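Local coordinates for type IV pilus biogenesis protein PilB (Streptococcus sanguinis, PDB 7B7P) that is a minor type IV pilin that probably acts in adhesion through a metal-binding von Willebrand factor A-like module carried on its pilin module, at residues A[24-29]-A[149-154]; A[51-56]-A[66-71]; A[169-174]-A[254-259]; A[191-196]-A[245-250]; A[362-367]-A[391-396]. One frame throughout, in Å; residues are numbered along the deposited sequence.

How the contacts relate
Contacts 1 and 2 lie on one side of the chain's centre, contacts 3 and 4 on the opposite side, and contact 5 between them, 8 Å from that centre. Contacts 1 and 2 share a sheet in the pilin module: their centres lie 9 Å apart, and strand 148-152 pairs with strand 53-57. Contact 3 holds the metal site and contact 4 packs behind it, Met174 O accepting a probable hydrogen bond from Met192 N; the centres of contacts 1 and 3 are about 50 Å apart. All five mix buried and more accessible residues. Contact 1 is mostly van der Waals, contacts 2 and 5 are backbone pairings with different side-chain trim, contact 3 combines one backbone bond with hydroxyl and carboxylate oxygens, and contact 4 rests on arginines.

Contact 1 of 5, residues A[24-29]-A[149-154]; sequences DRTVGK and IAYRTD
Thr26, near the C-terminal end of helix 9-27, meets the phenol of Tyr151. Its OG1 is 3.4 Å from Tyr151 OH and 3.7 Å from Tyr151 CZ, arriving obliquely to the ring, and the two side chains cross at about a right angle. The torsion explains the division of labour: with OG1 opposite the backbone N (chi1 168°), the hydroxyl is turned to Tyr151 while the methyl CG2 rests on Ile55. The side-chain amide of Asn66 also lies close to Tyr151 OH. One residue on, Val27 makes the purely apolar touch, its CG2 lying 4.1 Å from Ile149 CD1, again with the side chains crossed; Leu131 and Tyr109 also pack on this valine, and Ile107 on Ile149. Gly28 N bonds to Asp24 O at 2.9 Å, and farther on the backbones come closer: CA atoms are 7.7 Å apart at Val27 and Tyr151 but 6.1 Å at Lys29 and Thr153. There Lys29 O lies 3.2 Å from the methyl CG2 of Thr153. A long N-terminal helix laid by its C-terminal end against a largely antiparallel sheet is the signature of the type IV pilin fold.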
# COMPACT_ATOMS: atom_id res chain seq x y z
N ASP A 24 -0.36 -6.43 -31.02
CA ASP A 24 0.10 -7.54 -30.20
C ASP A 24 1.62 -7.70 -30.25
O ASP A 24 2.24 -8.11 -29.26
CB ASP A 24 -0.58 -8.85 -30.62
CG ASP A 24 -0.37 -9.98 -29.61
OD1 ASP A 24 -0.50 -9.73 -28.40
OD2 ASP A 24 -0.06 -11.13 -30.01
N ARG A 25 2.23 -7.38 -31.38
CA ARG A 25 3.68 -7.52 -31.52
C ARG A 25 4.40 -6.52 -30.62
O ARG A 25 5.28 -6.89 -29.84
CB ARG A 25 4.08 -7.32 -32.98
CG ARG A 25 5.29 -8.11 -33.45
CD ARG A 25 5.15 -8.45 -34.94
NE ARG A 25 5.22 -9.89 -35.17
CZ ARG A 25 4.47 -10.54 -36.06
NH1 ARG A 25 3.58 -9.89 -36.80
NH2 ARG A 25 4.60 -11.86 -36.19
N THR A 26 4.03 -5.25 -30.72
CA THR A 26 4.69 -4.25 -29.90
C THR A 26 4.30 -4.41 -28.42
O THR A 26 5.15 -4.22 -27.54
CB THR A 26 4.38 -2.85 -30.46
OG1 THR A 26 4.78 -1.83 -29.53
CG2 THR A 26 2.93 -2.70 -30.78
N VAL A 27 3.07 -4.84 -28.14
CA VAL A 27 2.66 -5.12 -26.76
C VAL A 27 3.44 -6.28 -26.17
O VAL A 27 3.72 -6.30 -24.96
CB VAL A 27 1.14 -5.38 -26.72
CG1 VAL A 27 0.76 -6.29 -25.56
CG2 VAL A 27 0.37 -4.08 -26.66
N GLY A 28 3.81 -7.26 -27.00
CA GLY A 28 4.55 -8.43 -26.53
C GLY A 28 5.96 -8.13 -26.04
O GLY A 28 6.56 -8.97 -25.36
N LYS A 29 6.49 -6.95 -26.35
CA LYS A 29 7.82 -6.56 -25.92
C LYS A 29 7.82 -5.59 -24.73
O LYS A 29 8.89 -5.11 -24.34
CB LYS A 29 8.59 -5.95 -27.10
CG LYS A 29 8.73 -6.89 -28.31
CD LYS A 29 9.52 -6.21 -29.43
CE LYS A 29 9.02 -6.61 -30.82
NZ LYS A 29 8.79 -5.39 -31.68
N ILE A 149 -3.47 2.11 -24.57
CA ILE A 149 -2.46 1.46 -23.74
C ILE A 149 -1.25 2.38 -23.65
O ILE A 149 -0.93 3.12 -24.58
CB ILE A 149 -2.03 0.07 -24.32
CG1 ILE A 149 -2.94 -1.07 -23.83
CG2 ILE A 149 -0.59 -0.25 -24.01
CD1 ILE A 149 -2.81 -2.36 -24.64
N ALA A 150 -0.58 2.34 -22.49
CA ALA A 150 0.71 2.96 -22.29
C ALA A 150 1.69 1.91 -21.81
O ALA A 150 1.33 1.06 -20.99
CB ALA A 150 0.62 4.10 -21.29
N TYR A 151 2.92 1.96 -22.30
CA TYR A 151 3.85 0.87 -22.05
C TYR A 151 5.29 1.36 -22.09
O TYR A 151 5.59 2.42 -22.64
CB TYR A 151 3.68 -0.25 -23.08
CG TYR A 151 4.13 0.15 -24.47
CD1 TYR A 151 3.31 0.93 -25.27
CD2 TYR A 151 5.36 -0.26 -24.98
CE1 TYR A 151 3.69 1.30 -26.54
CE2 TYR A 151 5.76 0.11 -26.27
CZ TYR A 151 4.92 0.89 -27.04
OH TYR A 151 5.28 1.28 -28.31
N ARG A 152 6.17 0.55 -21.53
CA ARG A 152 7.60 0.72 -21.66
C ARG A 152 8.23 -0.62 -22.00
O ARG A 152 7.68 -1.69 -21.70
CB ARG A 152 8.23 1.29 -20.38
CG ARG A 152 7.95 2.76 -20.16
CD ARG A 152 8.51 3.24 -18.83
NE ARG A 152 9.97 3.18 -18.80
CZ ARG A 152 10.76 4.08 -19.36
NH1 ARG A 152 10.25 5.13 -19.99
NH2 ARG A 152 12.07 3.94 -19.28
N THR A 153 9.40 -0.56 -22.63
CA THR A 153 10.16 -1.74 -23.00
C THR A 153 11.43 -1.92 -22.17
O THR A 153 12.08 -2.97 -22.28
CB THR A 153 10.53 -1.68 -24.49
OG1 THR A 153 10.84 -0.33 -24.84
CG2 THR A 153 9.35 -2.14 -25.32
N ASP A 154 11.77 -0.95 -21.33
CA ASP A 154 12.91 -0.95 -20.44
C ASP A 154 12.44 -0.38 -19.10
O ASP A 154 11.51 0.43 -19.07
CB ASP A 154 14.07 -0.10 -21.01
CG ASP A 154 13.57 1.18 -21.70
OD1 ASP A 154 12.38 1.25 -22.09
OD2 ASP A 154 14.38 2.12 -21.87

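Contact 2 of 5, residues A[51-56]-A[66-71]; sequences EWSYIG and NYVWNK
In the beta hairpin of strands 53-57 and 64-67, Tyr54 and Tyr67 form an antiparallel hydrogen-bonded pair. Tyr54 N donates to Tyr67 O at 2.8 Å with an angle of 162° at the hydrogen, and Tyr67 N returns a more bent bond to Tyr54 O at 2.9 Å. Their side chains share one face of the sheet, where Tyr54 CB is 4.1 Å from Tyr67 CD1; the phenol of Tyr54 then leads away, its OH bonded to the backbone N of Thr49. Ile55 and Asn66, the next pair, are non-hydrogen-bonded, with CA atoms 4.5 Å apart, and lie on the face where Ile55 meets Val23 of helix 9-27. The hairpin thus extends the pilin sheet that this helix covers, strand 53-57 pairing on its other side with strand 148-152. Farther along, Ser53 OG accepts from Trp69 N at 3.2 Å, a side-chain oxygen taking a backbone N-H between the segments. Trp69 CG stands opposite the backbone N (chi1 -176°), which carries the indole to Glu51: Glu51 CA stands 3.3 Å from the centroid of the five-membered ring and 11° off its normal, a CH-pi contact over the face. Glu51 CG continues along the same ring system, 3.6 Å from Trp69 CZ2. Lys71 N lies over the opposite face of the indole, nearer its rim, and Trp76 meets the ring with the planes inclined.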
# COMPACT_ATOMS: atom_id res chain seq x y z
N GLU A 51 8.07 9.74 -21.17
CA GLU A 51 8.79 8.47 -21.05
C GLU A 51 7.87 7.25 -21.08
O GLU A 51 8.33 6.12 -20.84
CB GLU A 51 9.69 8.42 -19.80
CG GLU A 51 10.48 9.71 -19.59
CD GLU A 51 11.19 9.76 -18.25
OE1 GLU A 51 11.98 10.71 -18.04
OE2 GLU A 51 10.96 8.86 -17.41
N TRP A 52 6.59 7.44 -21.40
CA TRP A 52 5.67 6.35 -21.66
C TRP A 52 5.28 6.36 -23.14
O TRP A 52 4.89 7.41 -23.67
CB TRP A 52 4.43 6.46 -20.77
CG TRP A 52 4.76 6.15 -19.36
CD1 TRP A 52 5.05 7.06 -18.38
CD2 TRP A 52 4.89 4.85 -18.76
NE1 TRP A 52 5.33 6.40 -17.20
CE2 TRP A 52 5.25 5.05 -17.41
CE3 TRP A 52 4.73 3.55 -19.24
CZ2 TRP A 52 5.44 3.98 -16.53
CZ3 TRP A 52 4.92 2.49 -18.36
CH2 TRP A 52 5.27 2.72 -17.02
N SER A 53 5.42 5.21 -23.79
CA SER A 53 4.93 5.03 -25.15
C SER A 53 3.47 4.58 -25.12
O SER A 53 3.01 3.97 -24.15
CB SER A 53 5.80 4.00 -25.88
OG SER A 53 7.15 4.15 -25.48
N TYR A 54 2.74 4.91 -26.18
CA TYR A 54 1.29 4.72 -26.20
C TYR A 54 0.84 4.06 -27.50
O TYR A 54 1.48 4.21 -28.54
CB TYR A 54 0.54 6.06 -26.04
CG TYR A 54 0.68 6.73 -24.69
CD1 TYR A 54 1.88 7.30 -24.29
CD2 TYR A 54 -0.41 6.84 -23.84
CE1 TYR A 54 2.00 7.93 -23.06
CE2 TYR A 54 -0.30 7.46 -22.61
CZ TYR A 54 0.91 8.01 -22.23
OH TYR A 54 1.02 8.63 -21.01
N ILE A 55 -0.27 3.33 -27.41
CA ILE A 55 -1.01 2.86 -28.58
C ILE A 55 -2.47 3.24 -28.37
O ILE A 55 -3.03 3.01 -27.30
CB ILE A 55 -0.88 1.34 -28.79
CG1 ILE A 55 0.56 0.94 -29.03
CG2 ILE A 55 -1.73 0.90 -29.97
CD1 ILE A 55 0.79 -0.54 -28.84
N GLY A 56 -3.09 3.80 -29.40
CA GLY A 56 -4.49 4.16 -29.30
C GLY A 56 -4.95 4.77 -30.61
O GLY A 56 -4.15 5.05 -31.51
N ASN A 66 0.74 4.70 -32.80
CA ASN A 66 1.76 4.22 -31.88
C ASN A 66 2.71 5.38 -31.62
O ASN A 66 3.56 5.68 -32.47
CB ASN A 66 2.46 3.01 -32.49
CG ASN A 66 3.55 2.46 -31.60
OD1 ASN A 66 3.49 2.58 -30.38
ND2 ASN A 66 4.55 1.85 -32.22
N TYR A 67 2.57 6.03 -30.46
CA TYR A 67 3.45 7.12 -30.05
C TYR A 67 4.58 6.53 -29.21
O TYR A 67 4.37 6.18 -28.05
CB TYR A 67 2.68 8.17 -29.26
CG TYR A 67 1.38 8.60 -29.89
CD1 TYR A 67 0.23 7.83 -29.74
CD2 TYR A 67 1.29 9.78 -30.61
CE1 TYR A 67 -0.96 8.22 -30.31
CE2 TYR A 67 0.10 10.18 -31.18
CZ TYR A 67 -1.03 9.40 -31.02
OH TYR A 67 -2.23 9.78 -31.58
N VAL A 68 5.77 6.43 -29.80
CA VAL A 68 6.91 5.76 -29.18
C VAL A 68 7.83 6.79 -28.53
O VAL A 68 8.05 7.87 -29.08
CB VAL A 68 7.67 4.89 -30.20
CG1 VAL A 68 8.74 4.06 -29.50
CG2 VAL A 68 6.70 4.00 -30.96
N TRP A 69 8.38 6.44 -27.37
CA TRP A 69 9.21 7.38 -26.61
C TRP A 69 10.59 7.53 -27.24
O TRP A 69 11.28 6.54 -27.49
CB TRP A 69 9.35 6.93 -25.15
CG TRP A 69 10.12 7.93 -24.33
CD1 TRP A 69 11.30 7.71 -23.65
CD2 TRP A 69 9.79 9.31 -24.12
NE1 TRP A 69 11.70 8.87 -23.02
CE2 TRP A 69 10.79 9.86 -23.29
CE3 TRP A 69 8.72 10.12 -24.53
CZ2 TRP A 69 10.76 11.19 -22.88
CZ3 TRP A 69 8.70 11.44 -24.12
CH2 TRP A 69 9.71 11.96 -23.30
N ASN A 70 10.99 8.79 -27.45
CA ASN A 70 12.24 9.09 -28.15
C ASN A 70 13.45 9.05 -27.21
O ASN A 70 14.46 8.41 -27.52
CB ASN A 70 12.15 10.46 -28.81
CG ASN A 70 12.89 10.52 -30.12
OD1 ASN A 70 14.06 10.14 -30.21
ND2 ASN A 70 12.20 10.98 -31.16
N LYS A 71 13.36 9.76 -26.09
CA LYS A 71 14.41 9.90 -25.08
C LYS A 71 15.54 10.79 -25.58
O LYS A 71 15.91 11.76 -24.91
CB LYS A 71 14.95 8.54 -24.63
CG LYS A 71 15.72 8.58 -23.32
CD LYS A 71 16.65 7.40 -23.17
CE LYS A 71 17.20 6.92 -24.51
NZ LYS A 71 18.06 5.73 -24.33

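Contact 3 of 5, residues A[169-174]-A[254-259]; sequences DTSGSM and GVTNPG
Gly172 N donates a nearly straight bond to Gly254 O (3.1 Å, 172° at the hydrogen), reaching the oxygen tilted 30° out of the carbonyl plane, where two loops pass with Ser171 CA and Gly254 CA 4.6 Å apart. Beside this bond the side chain of Ser171 faces the second loop, and its CB lies 3.3 Å from both Gly254 O and Val255 O. Its hydroxyl is turned between the backbone N and the carbonyl carbon (chi1 67°), which brings OG back over the loop to Asp169. Asp169 OD1 accepts twice from this one serine: from Ser171 N at 2.8 Å, closing an Asx turn, and from Ser171 OG at 2.9 Å, on the syn side and somewhat out of the carboxylate plane. The sequence Asp-Thr-Ser-Gly-Ser of 169-173 is the DxSxS signature of a metal ion-dependent adhesion site (MIDAS). A bound magnesium ion lies about 3 Å from the side chain of Ser171, and Ser173 and Asp284 are observed magnesium ligands of this protein. Asp169 OD2 in turn accepts from Asp284 N and Thr283 OG1, tying the turn to the end of strand 276-283 and the loop that follows. From segment 254-259, Thr256 crosses the aspartate at about a right angle: its methyl CG2 is 3.4 Å from Asp169 OD2, while its OG1 is 3.7 Å from Ser171 OG. Asn257 caps helix 258-270 through Asp260 N.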
# COMPACT_ATOMS: atom_id res chain seq x y z
N ASP A 169 3.91 -3.26 18.80
CA ASP A 169 3.50 -3.48 20.17
C ASP A 169 4.58 -4.28 20.90
O ASP A 169 5.01 -5.35 20.44
CB ASP A 169 2.15 -4.21 20.15
CG ASP A 169 1.50 -4.37 21.52
OD1 ASP A 169 2.18 -4.46 22.57
OD2 ASP A 169 0.25 -4.46 21.55
N THR A 170 5.07 -3.74 22.03
CA THR A 170 6.05 -4.40 22.88
C THR A 170 5.52 -4.58 24.29
O THR A 170 6.29 -4.61 25.25
CB THR A 170 7.40 -3.65 22.92
OG1 THR A 170 7.25 -2.39 23.60
CG2 THR A 170 7.97 -3.40 21.53
N SER A 171 4.21 -4.73 24.44
CA SER A 171 3.65 -4.95 25.77
C SER A 171 4.07 -6.32 26.34
O SER A 171 4.61 -7.19 25.65
CB SER A 171 2.12 -4.83 25.72
OG SER A 171 1.55 -5.88 24.97
N GLY A 172 3.79 -6.52 27.63
CA GLY A 172 4.21 -7.73 28.31
C GLY A 172 3.60 -8.99 27.74
O GLY A 172 4.23 -10.06 27.76
N SER A 173 2.37 -8.90 27.21
CA SER A 173 1.75 -10.05 26.58
C SER A 173 2.60 -10.63 25.44
O SER A 173 2.42 -11.80 25.07
CB SER A 173 0.35 -9.65 26.05
OG SER A 173 0.47 -8.77 24.94
N MET A 174 3.51 -9.84 24.88
CA MET A 174 4.31 -10.33 23.76
C MET A 174 5.38 -11.35 24.18
O MET A 174 6.09 -11.86 23.31
CB MET A 174 4.95 -9.16 23.02
CG MET A 174 3.96 -8.28 22.29
SD MET A 174 3.36 -8.99 20.77
CE MET A 174 4.73 -8.66 19.66
N GLY A 254 4.93 -3.75 29.82
CA GLY A 254 3.97 -2.65 29.76
C GLY A 254 2.60 -3.03 29.20
O GLY A 254 2.28 -4.19 28.95
N VAL A 255 1.78 -1.99 29.00
CA VAL A 255 0.43 -2.12 28.45
C VAL A 255 0.44 -1.70 26.98
O VAL A 255 1.48 -1.70 26.33
CB VAL A 255 -0.57 -1.31 29.29
CG1 VAL A 255 -0.84 -2.03 30.60
CG2 VAL A 255 -0.04 0.11 29.54
N THR A 256 -0.72 -1.33 26.43
CA THR A 256 -0.87 -1.15 24.99
C THR A 256 -1.39 0.25 24.69
O THR A 256 -2.58 0.53 24.89
CB THR A 256 -1.80 -2.24 24.42
OG1 THR A 256 -1.31 -3.53 24.82
CG2 THR A 256 -1.87 -2.19 22.88
N ASN A 257 -0.52 1.12 24.18
CA ASN A 257 -0.81 2.53 23.92
C ASN A 257 -0.54 2.78 22.44
O ASN A 257 0.46 3.41 22.08
CB ASN A 257 0.04 3.44 24.81
CG ASN A 257 -0.37 4.92 24.75
OD1 ASN A 257 -1.08 5.34 23.84
ND2 ASN A 257 0.08 5.72 25.74
N PRO A 258 -1.41 2.28 21.56
CA PRO A 258 -1.14 2.41 20.12
C PRO A 258 -1.12 3.85 19.64
O PRO A 258 -0.35 4.18 18.72
CB PRO A 258 -2.27 1.59 19.48
CG PRO A 258 -3.39 1.65 20.47
CD PRO A 258 -2.74 1.69 21.84
N GLY A 259 -1.93 4.73 20.22
CA GLY A 259 -1.86 6.13 19.85
C GLY A 259 -0.45 6.71 19.96
O GLY A 259 0.03 7.40 19.05

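Contact 4 of 5, residues A[191-196]-A[245-250]; sequences RMDILR and TKRENL
Arg196, extended from CG to NE (chi2 -174°), spans from helix 191-209 to the loop 245-250 and grips Asn249 O end-on with NH2 at 3.0 Å and NH1 at 3.2 Å. The NH2 bond runs nearly along the carbonyl direction; NH1 comes from well above its plane. NH1 also bonds to Ile244 O and weakly to Lys246 O, gathering carbonyls from the end of helix 238-245 and the loop after it. Arg247 CG and Leu250 CB cover opposite faces of the Arg196 guanidinium. One turn back, Met192, bent at its second and third torsions, puts SD 3.9 Å from Leu250 CB. In the A-like module this helix follows the metal-site loop, whose Met174 packs on Met192. Arg196 NE stands 3.7 Å above the guanidinium plane of Arg247, the two planes 33° apart. Asp193 probably eases this approach of like charges: its OD1, in the plane of Arg247, makes a straight but weak salt bridge to NH2 at 3.3 Å. Asn249 ND2 bonds to Thr243 O, fixing the residue that Arg196 grips.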
# COMPACT_ATOMS: atom_id res chain seq x y z
N ARG A 191 5.44 -14.53 21.04
CA ARG A 191 4.99 -13.64 19.98
C ARG A 191 6.13 -12.75 19.52
O ARG A 191 6.35 -12.57 18.32
CB ARG A 191 3.81 -12.80 20.45
CG ARG A 191 2.59 -13.63 20.82
CD ARG A 191 1.54 -12.80 21.55
NE ARG A 191 0.50 -13.66 22.11
CZ ARG A 191 -0.62 -13.21 22.66
NH1 ARG A 191 -0.87 -11.90 22.72
NH2 ARG A 191 -1.50 -14.07 23.15
N MET A 192 6.90 -12.20 20.47
CA MET A 192 8.04 -11.39 20.08
C MET A 192 9.08 -12.19 19.30
O MET A 192 9.63 -11.69 18.31
CB MET A 192 8.68 -10.74 21.31
CG MET A 192 9.61 -9.61 20.89
SD MET A 192 8.72 -8.34 19.92
CE MET A 192 7.88 -7.53 21.29
N ASP A 193 9.36 -13.43 19.72
CA ASP A 193 10.29 -14.27 18.96
C ASP A 193 9.82 -14.38 17.51
O ASP A 193 10.60 -14.15 16.58
CB ASP A 193 10.41 -15.67 19.58
CG ASP A 193 11.10 -15.65 20.93
OD1 ASP A 193 11.98 -14.79 21.13
OD2 ASP A 193 10.77 -16.51 21.79
N ILE A 194 8.54 -14.68 17.32
CA ILE A 194 8.05 -14.85 15.95
C ILE A 194 8.08 -13.52 15.20
O ILE A 194 8.44 -13.47 14.01
CB ILE A 194 6.64 -15.47 15.98
CG1 ILE A 194 6.67 -16.81 16.71
CG2 ILE A 194 6.09 -15.65 14.57
CD1 ILE A 194 5.34 -17.46 16.84
N LEU A 195 7.76 -12.42 15.89
CA LEU A 195 7.77 -11.11 15.25
C LEU A 195 9.17 -10.72 14.79
O LEU A 195 9.34 -10.21 13.68
CB LEU A 195 7.19 -10.06 16.20
CG LEU A 195 7.15 -8.65 15.58
CD1 LEU A 195 6.51 -8.64 14.18
CD2 LEU A 195 6.43 -7.69 16.53
N ARG A 196 10.17 -10.94 15.64
CA ARG A 196 11.55 -10.68 15.23
C ARG A 196 11.89 -11.39 13.92
O ARG A 196 12.30 -10.76 12.94
CB ARG A 196 12.51 -11.11 16.32
CG ARG A 196 12.49 -10.27 17.55
CD ARG A 196 13.58 -10.76 18.42
NE ARG A 196 13.38 -10.55 19.84
CZ ARG A 196 13.85 -9.49 20.50
NH1 ARG A 196 14.50 -8.56 19.83
NH2 ARG A 196 13.66 -9.37 21.81
N THR A 245 16.92 -8.07 15.81
CA THR A 245 17.26 -9.34 16.44
C THR A 245 18.05 -9.19 17.73
O THR A 245 18.07 -10.14 18.54
CB THR A 245 18.00 -10.23 15.45
OG1 THR A 245 18.85 -9.43 14.62
CG2 THR A 245 17.00 -10.96 14.56
N LYS A 246 18.68 -8.04 17.98
CA LYS A 246 19.28 -7.77 19.28
C LYS A 246 18.23 -7.89 20.39
O LYS A 246 17.15 -7.30 20.29
CB LYS A 246 19.91 -6.38 19.29
CG LYS A 246 20.81 -6.07 20.48
CD LYS A 246 21.90 -5.04 20.13
CE LYS A 246 23.10 -5.68 19.38
NZ LYS A 246 23.64 -4.80 18.29
N ARG A 247 18.55 -8.63 21.44
CA ARG A 247 17.51 -9.03 22.40
C ARG A 247 17.43 -8.13 23.62
O ARG A 247 16.60 -8.39 24.50
CB ARG A 247 17.70 -10.49 22.82
CG ARG A 247 17.30 -11.42 21.70
CD ARG A 247 16.92 -12.81 22.14
NE ARG A 247 15.85 -13.40 21.32
CZ ARG A 247 15.79 -13.43 19.98
NH1 ARG A 247 16.74 -12.89 19.20
NH2 ARG A 247 14.73 -14.01 19.40
N GLU A 248 18.26 -7.10 23.71
CA GLU A 248 17.94 -6.02 24.64
C GLU A 248 16.88 -5.08 24.08
O GLU A 248 16.30 -4.30 24.84
CB GLU A 248 19.21 -5.24 25.03
CG GLU A 248 20.16 -4.95 23.87
CD GLU A 248 21.42 -5.81 23.89
OE1 GLU A 248 21.31 -7.06 23.76
OE2 GLU A 248 22.53 -5.23 24.05
N ASN A 249 16.61 -5.16 22.78
CA ASN A 249 15.55 -4.41 22.12
C ASN A 249 14.26 -5.22 22.06
O ASN A 249 14.26 -6.44 22.20
CB ASN A 249 15.97 -4.02 20.70
CG ASN A 249 17.17 -3.10 20.69
OD1 ASN A 249 17.43 -2.39 21.66
ND2 ASN A 249 17.89 -3.08 19.57
N LEU A 250 13.15 -4.51 21.84
CA LEU A 250 11.82 -5.11 21.73
C LEU A 250 11.53 -6.05 22.90
O LEU A 250 10.92 -7.10 22.74
CB LEU A 250 11.66 -5.87 20.41
CG LEU A 250 11.86 -5.12 19.10
CD1 LEU A 250 12.11 -6.14 18.00
CD2 LEU A 250 10.64 -4.26 18.78

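Contact 5 of 5, residues A[362-367]-A[391-396]; sequences IKRVNV and GMETKY
Backbone bonds join Val365 to Glu393 and Lys395: Val365 N donates to Glu393 O at 2.9 Å, Lys395 N to Val365 O at 3.1 Å, and Val367 N to Lys395 O at 3.0 Å. The strands run parallel, their axes 11° apart. Charged groups dominate the face bearing Arg364 and Glu393. Arg364, bent at chi3 (-45°), turns its guanidinium back to the carboxylate, and Glu393 OE1 takes NH2 at 2.7 Å, nearly along its C-O bond, plus a weak bond from NE. The planes are inclined by 36°, and both nitrogens go to the one oxygen OE1; OE2 faces Lys363 NZ in a long salt bridge of 3.9 Å. Arg364 NH1 has a second anion in Asp419 of helix 402-424. Apolar contacts occupy the face of Val365 and Val367. Met392, doubled back on itself, sets CG 3.8 Å from Val365 CG2, with Met266 of helix 258-270 packing on both residues. Val367 CG1 touches Tyr396 CD1 at 4.0 Å, and Thr384 lies against both. Strand 364-370, helix 380-388 and strand 393-399 make a beta-alpha-beta crossover, consistent with the Rossmann-like sheet of von Willebrand factor A domains.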
# COMPACT_ATOMS: atom_id res chain seq x y z
N ILE A 362 0.60 10.69 4.48
CA ILE A 362 0.80 9.25 4.60
C ILE A 362 -0.11 8.52 3.62
O ILE A 362 -1.30 8.81 3.51
CB ILE A 362 0.58 8.80 6.05
CG1 ILE A 362 1.76 9.29 6.89
CG2 ILE A 362 0.48 7.28 6.16
CD1 ILE A 362 1.52 9.17 8.34
N LYS A 363 0.48 7.58 2.88
CA LYS A 363 -0.27 6.87 1.85
C LYS A 363 -1.23 5.85 2.47
O LYS A 363 -2.41 5.81 2.11
CB LYS A 363 0.70 6.18 0.89
CG LYS A 363 0.04 5.23 -0.08
CD LYS A 363 -0.84 5.97 -1.06
CE LYS A 363 -0.96 5.18 -2.37
NZ LYS A 363 -2.29 5.39 -2.99
N ARG A 364 -0.75 5.04 3.40
CA ARG A 364 -1.62 4.00 3.96
C ARG A 364 -1.09 3.60 5.33
O ARG A 364 0.12 3.60 5.56
CB ARG A 364 -1.69 2.77 3.03
CG ARG A 364 -2.39 1.50 3.60
CD ARG A 364 -2.43 0.33 2.58
NE ARG A 364 -2.85 0.83 1.27
CZ ARG A 364 -2.04 0.92 0.22
NH1 ARG A 364 -0.78 0.52 0.33
NH2 ARG A 364 -2.48 1.43 -0.92
N VAL A 365 -2.02 3.30 6.24
CA VAL A 365 -1.70 2.65 7.50
C VAL A 365 -2.21 1.21 7.44
O VAL A 365 -3.42 0.97 7.31
CB VAL A 365 -2.31 3.38 8.71
CG1 VAL A 365 -1.94 2.64 10.01
CG2 VAL A 365 -1.87 4.86 8.74
N ASN A 366 -1.29 0.26 7.58
CA ASN A 366 -1.61 -1.15 7.74
C ASN A 366 -1.58 -1.49 9.23
O ASN A 366 -0.60 -1.18 9.92
CB ASN A 366 -0.61 -2.04 6.98
CG ASN A 366 -0.83 -2.04 5.47
OD1 ASN A 366 -1.57 -2.86 4.94
ND2 ASN A 366 -0.18 -1.12 4.78
N VAL A 367 -2.65 -2.10 9.71
CA VAL A 367 -2.73 -2.58 11.08
C VAL A 367 -2.83 -4.10 11.07
O VAL A 367 -3.67 -4.67 10.36
CB VAL A 367 -3.92 -1.95 11.82
CG1 VAL A 367 -3.93 -2.39 13.29
CG2 VAL A 367 -3.84 -0.45 11.70
N GLY A 391 -7.94 10.37 7.23
CA GLY A 391 -8.09 10.62 5.80
C GLY A 391 -7.23 9.77 4.88
O GLY A 391 -7.41 9.86 3.66
N MET A 392 -6.30 8.97 5.39
CA MET A 392 -5.50 8.12 4.52
C MET A 392 -6.19 6.76 4.35
O MET A 392 -7.12 6.41 5.08
CB MET A 392 -4.07 7.93 5.07
CG MET A 392 -3.93 7.05 6.35
SD MET A 392 -4.83 7.75 7.81
CE MET A 392 -3.86 9.24 8.11
N GLU A 393 -5.69 5.98 3.40
CA GLU A 393 -6.12 4.59 3.28
C GLU A 393 -5.69 3.81 4.51
O GLU A 393 -4.60 4.01 5.04
CB GLU A 393 -5.52 3.95 2.03
CG GLU A 393 -6.11 4.46 0.73
CD GLU A 393 -5.46 3.82 -0.51
OE1 GLU A 393 -4.67 2.85 -0.35
OE2 GLU A 393 -5.75 4.28 -1.63
N THR A 394 -6.57 2.93 4.98
CA THR A 394 -6.23 2.01 6.06
C THR A 394 -6.67 0.60 5.69
O THR A 394 -7.58 0.41 4.89
CB THR A 394 -6.90 2.39 7.38
OG1 THR A 394 -8.32 2.24 7.25
CG2 THR A 394 -6.55 3.82 7.79
N LYS A 395 -6.02 -0.37 6.30
CA LYS A 395 -6.32 -1.77 6.04
C LYS A 395 -6.00 -2.58 7.29
O LYS A 395 -4.85 -2.57 7.75
CB LYS A 395 -5.53 -2.28 4.84
CG LYS A 395 -5.81 -3.72 4.44
CD LYS A 395 -4.63 -4.24 3.60
CE LYS A 395 -4.63 -5.76 3.44
NZ LYS A 395 -5.96 -6.27 3.05
N TYR A 396 -7.00 -3.28 7.81
CA TYR A 396 -6.81 -4.18 8.94
C TYR A 396 -6.71 -5.63 8.49
O TYR A 396 -7.48 -6.08 7.64
CB TYR A 396 -7.95 -4.02 9.94
CG TYR A 396 -7.80 -5.01 11.06
CD1 TYR A 396 -6.72 -4.93 11.93
CD2 TYR A 396 -8.70 -6.08 11.20
CE1 TYR A 396 -6.55 -5.86 12.95
CE2 TYR A 396 -8.54 -7.00 12.22
CZ TYR A 396 -7.46 -6.88 13.10
OH TYR A 396 -7.28 -7.80 14.10